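Local structure of exonuclease (Laribacter hongkongensis, 3SYY) at residues T108-P116 and Y134-T145. The protein probably acts as a magnesium-dependent alkaline exonuclease of the lambda-exonuclease-like family, digesting double-stranded DNA with strict 5'-to-3' polarity. Residues are numbered along the deposited sequence; the frame is centred on the assembly and turned at random.
Sequences TGLIEIKCP and YIKQMQTQMACT. With MG (magnesium ion), chain B.
Glu112 and Lys114, the E-x-K end of the PDDEXK nuclease signature, face helix 134-145 beside a magnesium site. Glu112 is the glutamate of the motif: its OE2 binds the magnesium ion at 2.3 Å, and the carbonyl O of Ile113, Asp102 and two waters complete the observed shell. Glu112 also belongs, with Ser100, to the site of a second magnesium ion. CG lies anti to the backbone N (chi1 168°) and the chain then bends at chi2, which lifts the carboxylate off the strand toward Gln137.

Lys114 adds a cation to this cluster. Its NZ forms a salt bridge with Glu112 OE2 over 2.7 Å, arriving from above the carboxylate plane, so that OE2 takes both the metal and the lysine. Gln137, extended beyond CG, reaches from the helix to offer OE1; Lys114 NZ meets it at 2.8 Å on a lone pair in the carbonyl plane, the C=O...N angle being 120°. A long chain ending in a carbonyl suits this second-shell place, since it spans the gap from the helix. Water 1, itself a magnesium ligand, accepts a further bond from NZ.

The aromatic ring of Tyr134 supplies a flat platform for the lysine. CE sits 3.4 Å above the plane, over its centre, as a CH-pi contact, while NZ makes a cation-pi interaction with the same face.

Below the carboxylate, Met138 CG packs on the aliphatic base of Glu112, at CB; farther along the strand Leu110 CD1 meets Met142 CG at 3.7 Å.

The helix runs at 144° to strand 109-114, roughly antiparallel, the axes approaching to 9.7 Å; strands 103-105 and 149-155 flank that strand, Ile111 and Ile113 pack on helix 59-79, and Gln139, Thr140 and Ala143 rest against helix 174-205.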
loop_
_atom_site.group_PDB
_atom_site.type_symbol
_atom_site.label_atom_id
_atom_site.label_comp_id
_atom_site.label_asym_id
_atom_site.label_seq_id
_atom_site.Cartn_x
_atom_site.Cartn_y
_atom_site.Cartn_z
ATOM N N THR A 108 3.141 -19.497 -37.387
ATOM C CA THR A 108 1.926 -18.705 -37.224
ATOM C C THR A 108 1.468 -18.469 -35.772
ATOM O O THR A 108 0.405 -17.928 -35.565
ATOM C CB THR A 108 0.768 -19.329 -38.001
ATOM O OG1 THR A 108 0.406 -20.552 -37.373
ATOM C CG2 THR A 108 1.166 -19.588 -39.500
ATOM N N GLY A 109 2.234 -18.918 -34.778
ATOM C CA GLY A 109 1.725 -18.821 -33.397
ATOM C C GLY A 109 2.571 -17.982 -32.468
ATOM O O GLY A 109 3.570 -17.418 -32.878
ATOM N N LEU A 110 2.140 -17.900 -31.191
ATOM C CA LEU A 110 2.801 -17.061 -30.218
ATOM C C LEU A 110 2.662 -17.780 -28.887
ATOM O O LEU A 110 1.835 -18.636 -28.772
ATOM C CB LEU A 110 2.014 -15.740 -30.103
ATOM C CG LEU A 110 2.029 -14.803 -31.328
ATOM C CD1 LEU A 110 1.092 -13.639 -31.096
ATOM C CD2 LEU A 110 3.395 -14.301 -31.537
ATOM N N ILE A 111 3.453 -17.391 -27.889
ATOM C CA ILE A 111 3.209 -17.842 -26.513
ATOM C C ILE A 111 3.218 -16.577 -25.629
ATOM O O ILE A 111 4.015 -15.678 -25.874
ATOM C CB ILE A 111 4.282 -18.878 -26.053
ATOM C CG1 ILE A 111 4.124 -19.262 -24.579
ATOM C CG2 ILE A 111 5.684 -18.390 -26.373
ATOM C CD1 ILE A 111 5.010 -20.437 -24.136
ATOM N N GLU A 112 2.305 -16.519 -24.670
ATOM C CA GLU A 112 2.338 -15.462 -23.609
ATOM C C GLU A 112 2.330 -16.278 -22.314
ATOM O O GLU A 112 1.458 -17.138 -22.137
ATOM C CB GLU A 112 1.072 -14.593 -23.664
ATOM C CG GLU A 112 0.930 -13.657 -22.372
ATOM C CD GLU A 112 2.127 -12.705 -22.228
ATOM O OE1 GLU A 112 2.759 -12.375 -23.272
ATOM O OE2 GLU A 112 2.498 -12.293 -21.054
ATOM N N ILE A 113 3.327 -16.045 -21.472
ATOM C CA ILE A 113 3.529 -16.785 -20.228
ATOM C C ILE A 113 3.166 -15.938 -18.987
ATOM O O ILE A 113 3.621 -14.783 -18.849
ATOM C CB ILE A 113 5.005 -17.167 -20.124
ATOM C CG1 ILE A 113 5.393 -18.164 -21.260
ATOM C CG2 ILE A 113 5.350 -17.781 -18.717
ATOM C CD1 ILE A 113 6.889 -18.373 -21.357
ATOM N N LYS A 114 2.389 -16.528 -18.070
ATOM C CA LYS A 114 2.230 -15.935 -16.735
ATOM C C LYS A 114 2.814 -16.879 -15.687
ATOM O O LYS A 114 2.618 -18.137 -15.758
ATOM C CB LYS A 114 0.749 -15.662 -16.441
ATOM C CG LYS A 114 -0.021 -14.875 -17.499
ATOM C CD LYS A 114 0.648 -13.562 -17.869
ATOM C CE LYS A 114 -0.216 -12.743 -18.877
ATOM N NZ LYS A 114 0.588 -11.500 -19.313
ATOM N N CYS A 115 3.517 -16.303 -14.699
ATOM C CA CYS A 115 3.969 -17.049 -13.529
ATOM C C CYS A 115 3.516 -16.307 -12.268
ATOM O O CYS A 115 4.331 -15.626 -11.639
ATOM C CB CYS A 115 5.486 -17.150 -13.514
ATOM S SG CYS A 115 6.164 -18.190 -14.953
ATOM N N PRO A 116 2.247 -16.466 -11.902
ATOM C CA PRO A 116 1.641 -15.640 -10.945
ATOM C C PRO A 116 1.641 -16.272 -9.565
ATOM O O PRO A 116 2.309 -17.307 -9.332
ATOM C CB PRO A 116 0.222 -15.546 -11.492
ATOM C CG PRO A 116 -0.046 -17.050 -11.861
ATOM C CD PRO A 116 1.277 -17.387 -12.536
ATOM N N TYR A 134 -5.871 -10.101 -20.432
ATOM C CA TYR A 134 -4.852 -10.862 -21.140
ATOM C C TYR A 134 -5.325 -11.290 -22.513
ATOM O O TYR A 134 -4.493 -11.442 -23.405
ATOM C CB TYR A 134 -4.353 -12.095 -20.339
ATOM C CG TYR A 134 -3.716 -11.754 -19.023
ATOM C CD1 TYR A 134 -2.989 -10.575 -18.849
ATOM C CD2 TYR A 134 -3.871 -12.601 -17.942
ATOM C CE1 TYR A 134 -2.398 -10.263 -17.608
ATOM C CE2 TYR A 134 -3.306 -12.328 -16.712
ATOM C CZ TYR A 134 -2.570 -11.140 -16.553
ATOM O OH TYR A 134 -2.017 -10.913 -15.335
ATOM N N ILE A 135 -6.638 -11.487 -22.683
ATOM C CA ILE A 135 -7.198 -11.644 -24.043
ATOM C C ILE A 135 -6.832 -10.373 -24.890
ATOM O O ILE A 135 -6.380 -10.466 -26.032
ATOM C CB ILE A 135 -8.744 -11.909 -23.996
ATOM C CG1 ILE A 135 -9.092 -13.217 -23.229
ATOM C CG2 ILE A 135 -9.406 -11.917 -25.404
ATOM C CD1 ILE A 135 -8.467 -14.492 -23.841
ATOM N N LYS A 136 -7.011 -9.188 -24.310
ATOM C CA LYS A 136 -6.656 -7.961 -25.030
ATOM C C LYS A 136 -5.177 -7.900 -25.348
ATOM O O LYS A 136 -4.811 -7.567 -26.455
ATOM C CB LYS A 136 -7.098 -6.718 -24.271
ATOM C CG LYS A 136 -8.654 -6.609 -24.242
ATOM C CD LYS A 136 -9.120 -5.436 -23.446
ATOM C CE LYS A 136 -10.641 -5.290 -23.614
ATOM N NZ LYS A 136 -11.310 -6.288 -22.696
ATOM N N GLN A 137 -4.343 -8.291 -24.401
ATOM C CA GLN A 137 -2.903 -8.323 -24.604
ATOM C C GLN A 137 -2.545 -9.250 -25.785
ATOM O O GLN A 137 -1.779 -8.905 -26.671
ATOM C CB GLN A 137 -2.237 -8.837 -23.338
ATOM C CG GLN A 137 -0.744 -8.958 -23.498
ATOM C CD GLN A 137 -0.077 -9.548 -22.274
ATOM O OE1 GLN A 137 -0.729 -10.138 -21.406
ATOM N NE2 GLN A 137 1.222 -9.346 -22.173
ATOM N N MET A 138 -3.119 -10.451 -25.769
ATOM C CA MET A 138 -2.769 -11.427 -26.783
ATOM C C MET A 138 -3.347 -11.083 -28.156
ATOM O O MET A 138 -2.693 -11.331 -29.156
ATOM C CB MET A 138 -3.223 -12.810 -26.334
ATOM C CG MET A 138 -2.252 -13.393 -25.228
ATOM S SD MET A 138 -2.828 -15.017 -24.666
ATOM C CE MET A 138 -4.363 -14.740 -23.896
ATOM N N GLN A 139 -4.544 -10.525 -28.197
ATOM C CA GLN A 139 -5.093 -10.097 -29.512
ATOM C C GLN A 139 -4.215 -9.001 -30.075
ATOM O O GLN A 139 -3.960 -8.968 -31.282
ATOM C CB GLN A 139 -6.550 -9.658 -29.410
ATOM C CG GLN A 139 -7.528 -10.823 -29.086
ATOM C CD GLN A 139 -7.573 -11.899 -30.233
ATOM O OE1 GLN A 139 -7.051 -11.670 -31.344
ATOM N NE2 GLN A 139 -8.153 -13.065 -29.930
ATOM N N THR A 140 -3.712 -8.108 -29.202
ATOM C CA THR A 140 -2.791 -7.058 -29.631
ATOM C C THR A 140 -1.477 -7.596 -30.106
ATOM O O THR A 140 -0.892 -7.077 -31.070
ATOM C CB THR A 140 -2.482 -6.071 -28.467
ATOM O OG1 THR A 140 -3.710 -5.482 -28.018
ATOM C CG2 THR A 140 -1.484 -4.990 -28.908
ATOM N N GLN A 141 -0.969 -8.626 -29.438
ATOM C CA GLN A 141 0.277 -9.248 -29.891
ATOM C C GLN A 141 0.080 -9.843 -31.316
ATOM O O GLN A 141 0.954 -9.694 -32.183
ATOM C CB GLN A 141 0.687 -10.371 -28.928
ATOM C CG GLN A 141 1.356 -9.922 -27.666
ATOM C CD GLN A 141 1.313 -11.020 -26.576
ATOM O OE1 GLN A 141 1.844 -10.842 -25.474
ATOM N NE2 GLN A 141 0.711 -12.145 -26.904
ATOM N N MET A 142 -1.084 -10.449 -31.534
ATOM C CA MET A 142 -1.485 -10.964 -32.869
ATOM C C MET A 142 -1.625 -9.829 -33.914
ATOM O O MET A 142 -1.107 -9.937 -35.037
ATOM C CB MET A 142 -2.748 -11.804 -32.749
ATOM C CG MET A 142 -2.388 -13.176 -32.166
ATOM S SD MET A 142 -3.746 -14.345 -32.074
ATOM C CE MET A 142 -4.517 -14.043 -30.495
ATOM N N ALA A 143 -2.250 -8.729 -33.491
ATOM C CA ALA A 143 -2.326 -7.486 -34.296
ATOM C C ALA A 143 -0.976 -7.007 -34.745
ATOM O O ALA A 143 -0.778 -6.724 -35.953
ATOM C CB ALA A 143 -3.032 -6.405 -33.546
ATOM N N CYS A 144 -0.031 -6.923 -33.813
ATOM C CA CYS A 144 1.299 -6.438 -34.149
ATOM C C CYS A 144 2.149 -7.360 -35.011
ATOM O O CYS A 144 2.977 -6.884 -35.807
ATOM C CB CYS A 144 2.086 -6.053 -32.919
ATOM S SG CYS A 144 1.370 -4.612 -32.053
ATOM N N THR A 145 1.976 -8.668 -34.853
ATOM C CA THR A 145 2.868 -9.603 -35.508
ATOM C C THR A 145 2.258 -10.229 -36.736
ATOM O O THR A 145 2.974 -10.894 -37.468
ATOM C CB THR A 145 3.223 -10.820 -34.602
ATOM O OG1 THR A 145 2.000 -11.376 -34.082
ATOM C CG2 THR A 145 4.216 -10.418 -33.482
HETATM MG MG MG B . 4.426 -12.725 -19.856
HETATM O O HOH W 1 3.622 -11.325 -18.153
HETATM O O HOH W 2 6.540 -11.910 -19.871
#